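Local structure of porin (Pseudomonas aeruginosa, 3T24) at residues 329-334 and 355-360. The protein forms a beta-barrel channel of the OprD family in the outer membrane, probably for uptake of small carboxylate-bearing substrates. Sequence-based numbering, arbitrary orientation.
Sequences TFMTRY and DMDIAY. With SO4 (sulfate ion), chain I.
Two neighbouring strands of the OprD-family beta-barrel, 328-341 and 348-361, meet here as an antiparallel hairpin, with Thr329, Met331 and Arg333 in hydrogen-bonded pairs with Ala359, Asp357 and Asp355. Strands 310-319 and 371-381 continue the barrel wall on either side. Side chains alternate between two faces. Arg333, Asp355, Asp357 and the sulfate share one, which the polar groups and Arg315 and Arg375 nearby suggest is the channel side; Phe330, Met356 and Ile358 make an apolar patch on the other, probably the lipid side. Arg333 has CG between N and the carbonyl carbon (chi1 61°), then runs extended from CG to NE, which carries NE across to Asp355. The salt bridge from NE to Asp355 OD2 is 2.9 Å long; NE reaches the anti side of that oxygen, 24° out of the carboxylate plane, while OD2 lies near the guanidinium plane; the two flat groups are turned 65° apart. NH2 adds a weak bond to the same OD2, which also accepts from Gln300 N. At another part of the guanidinium edge, NH1 donates to sulfate O1 at 3.0 Å; Arg315 binds the same ion, probably from the crystallisation liquor. Met331, bent at chi2 and chi3, lays its CE over the guanidinium centre, 3.5 Å above the plane, and touches the Asp357 carboxylate. A water bonded to Asp357 OD1 is held weakly by Arg333 NH2. Phe330 CE1 rests 3.8 Å from Met356 CG, with the sulfur oblique to the ring in a Met-aromatic contact, while Ile358 CG1 meets the ring edge. Asp355 O takes two donors from opposite faces of its plane, Arg333 N and Thr332 OG1.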
loop_
_atom_site.group_PDB
_atom_site.type_symbol
_atom_site.label_atom_id
_atom_site.label_comp_id
_atom_site.label_asym_id
_atom_site.label_seq_id
_atom_site.Cartn_x
_atom_site.Cartn_y
_atom_site.Cartn_z
ATOM N N THR A 329 11.897 -15.246 7.334
ATOM C CA THR A 329 11.886 -13.971 8.039
ATOM C C THR A 329 10.789 -13.907 9.099
ATOM O O THR A 329 9.724 -14.504 8.947
ATOM C CB THR A 329 11.724 -12.767 7.070
ATOM O OG1 THR A 329 10.528 -12.913 6.290
ATOM C CG2 THR A 329 12.920 -12.656 6.151
ATOM N N PHE A 330 11.069 -13.183 10.176
ATOM C CA PHE A 330 10.105 -12.982 11.237
ATOM C C PHE A 330 9.879 -11.501 11.370
ATOM O O PHE A 330 10.773 -10.698 11.106
ATOM C CB PHE A 330 10.626 -13.535 12.562
ATOM C CG PHE A 330 9.715 -13.265 13.733
ATOM C CD1 PHE A 330 8.594 -14.052 13.952
ATOM C CD2 PHE A 330 9.987 -12.236 14.620
ATOM C CE1 PHE A 330 7.753 -13.809 15.030
ATOM C CE2 PHE A 330 9.156 -11.991 15.699
ATOM C CZ PHE A 330 8.036 -12.777 15.902
ATOM N N MET A 331 8.673 -11.134 11.768
ATOM C CA MET A 331 8.380 -9.749 12.069
ATOM C C MET A 331 7.272 -9.718 13.100
ATOM O O MET A 331 6.355 -10.533 13.057
ATOM C CB MET A 331 7.979 -8.974 10.800
ATOM C CG MET A 331 7.737 -7.475 11.041
ATOM S SD MET A 331 6.181 -7.067 11.893
ATOM C CE MET A 331 5.007 -7.256 10.556
ATOM N N THR A 332 7.374 -8.800 14.051
ATOM C CA THR A 332 6.265 -8.537 14.953
ATOM C C THR A 332 6.204 -7.054 15.264
ATOM O O THR A 332 7.227 -6.374 15.314
ATOM C CB THR A 332 6.334 -9.364 16.258
ATOM O OG1 THR A 332 5.105 -9.205 16.975
ATOM C CG2 THR A 332 7.493 -8.919 17.146
ATOM N N ARG A 333 4.994 -6.549 15.446
ATOM C CA ARG A 333 4.820 -5.150 15.778
ATOM C C ARG A 333 3.610 -4.923 16.669
ATOM O O ARG A 333 2.650 -5.704 16.682
ATOM C CB ARG A 333 4.697 -4.300 14.511
ATOM C CG ARG A 333 3.509 -4.667 13.662
ATOM C CD ARG A 333 3.573 -4.053 12.282
ATOM N NE ARG A 333 2.580 -4.660 11.395
ATOM C CZ ARG A 333 2.620 -4.551 10.073
ATOM N NH1 ARG A 333 3.596 -3.858 9.504
ATOM N NH2 ARG A 333 1.697 -5.126 9.319
ATOM N N TYR A 334 3.676 -3.824 17.406
ATOM C CA TYR A 334 2.634 -3.443 18.335
ATOM C C TYR A 334 2.312 -1.981 18.109
ATOM O O TYR A 334 3.208 -1.148 17.986
ATOM C CB TYR A 334 3.121 -3.670 19.757
ATOM C CG TYR A 334 2.206 -3.133 20.832
ATOM C CD1 TYR A 334 2.508 -1.947 21.499
ATOM C CD2 TYR A 334 1.043 -3.809 21.191
ATOM C CE1 TYR A 334 1.674 -1.450 22.493
ATOM C CE2 TYR A 334 0.201 -3.312 22.186
ATOM C CZ TYR A 334 0.526 -2.135 22.828
ATOM O OH TYR A 334 -0.291 -1.648 23.818
ATOM N N ASP A 355 0.671 -7.423 15.617
ATOM C CA ASP A 355 0.832 -8.256 14.417
ATOM C C ASP A 355 2.034 -9.176 14.526
ATOM O O ASP A 355 3.061 -8.814 15.110
ATOM C CB ASP A 355 1.016 -7.410 13.144
ATOM C CG ASP A 355 -0.171 -6.552 12.841
ATOM O OD1 ASP A 355 -1.221 -6.728 13.512
ATOM O OD2 ASP A 355 -0.053 -5.700 11.928
ATOM N N MET A 356 1.911 -10.350 13.920
ATOM C CA MET A 356 3.008 -11.297 13.841
ATOM C C MET A 356 3.071 -11.888 12.405
ATOM O O MET A 356 2.118 -12.507 11.939
ATOM C CB MET A 356 2.814 -12.376 14.913
ATOM C CG MET A 356 4.036 -13.228 15.214
ATOM S SD MET A 356 4.075 -14.805 14.328
ATOM C CE MET A 356 2.787 -15.723 15.170
ATOM N N ASP A 357 4.175 -11.660 11.699
ATOM C CA ASP A 357 4.360 -12.207 10.352
ATOM C C ASP A 357 5.481 -13.215 10.284
ATOM O O ASP A 357 6.577 -12.969 10.771
ATOM C CB ASP A 357 4.638 -11.094 9.342
ATOM C CG ASP A 357 3.435 -10.194 9.130
ATOM O OD1 ASP A 357 2.473 -10.294 9.920
ATOM O OD2 ASP A 357 3.451 -9.389 8.173
ATOM N N ILE A 358 5.197 -14.357 9.676
ATOM C CA ILE A 358 6.228 -15.340 9.388
ATOM C C ILE A 358 6.207 -15.668 7.907
ATOM O O ILE A 358 5.170 -16.020 7.360
ATOM C CB ILE A 358 6.056 -16.618 10.226
ATOM C CG1 ILE A 358 6.066 -16.263 11.716
ATOM C CG2 ILE A 358 7.165 -17.596 9.918
ATOM C CD1 ILE A 358 6.097 -17.469 12.666
ATOM N N ALA A 359 7.352 -15.535 7.255
ATOM C CA ALA A 359 7.437 -15.723 5.811
ATOM C C ALA A 359 8.631 -16.588 5.412
ATOM O O ALA A 359 9.740 -16.405 5.911
ATOM C CB ALA A 359 7.508 -14.379 5.105
ATOM N N TYR A 360 8.389 -17.525 4.504
ATOM C CA TYR A 360 9.440 -18.393 3.994
ATOM C C TYR A 360 9.435 -18.438 2.464
ATOM O O TYR A 360 8.378 -18.517 1.821
ATOM C CB TYR A 360 9.313 -19.806 4.569
ATOM C CG TYR A 360 10.458 -20.716 4.174
ATOM C CD1 TYR A 360 11.723 -20.533 4.713
ATOM C CD2 TYR A 360 10.277 -21.745 3.258
ATOM C CE1 TYR A 360 12.780 -21.350 4.359
ATOM C CE2 TYR A 360 11.334 -22.574 2.893
ATOM C CZ TYR A 360 12.584 -22.372 3.453
ATOM O OH TYR A 360 13.644 -23.180 3.105
HETATM S S SO4 I . 5.101 -5.383 5.978
HETATM O O1 SO4 I . 3.918 -4.936 6.712
HETATM O O2 SO4 I . 5.546 -6.679 6.483
HETATM O O3 SO4 I . 4.749 -5.528 4.566
HETATM O O4 SO4 I . 6.181 -4.410 6.132
HETATM O O HOH W 1 0.917 -8.188 9.615
#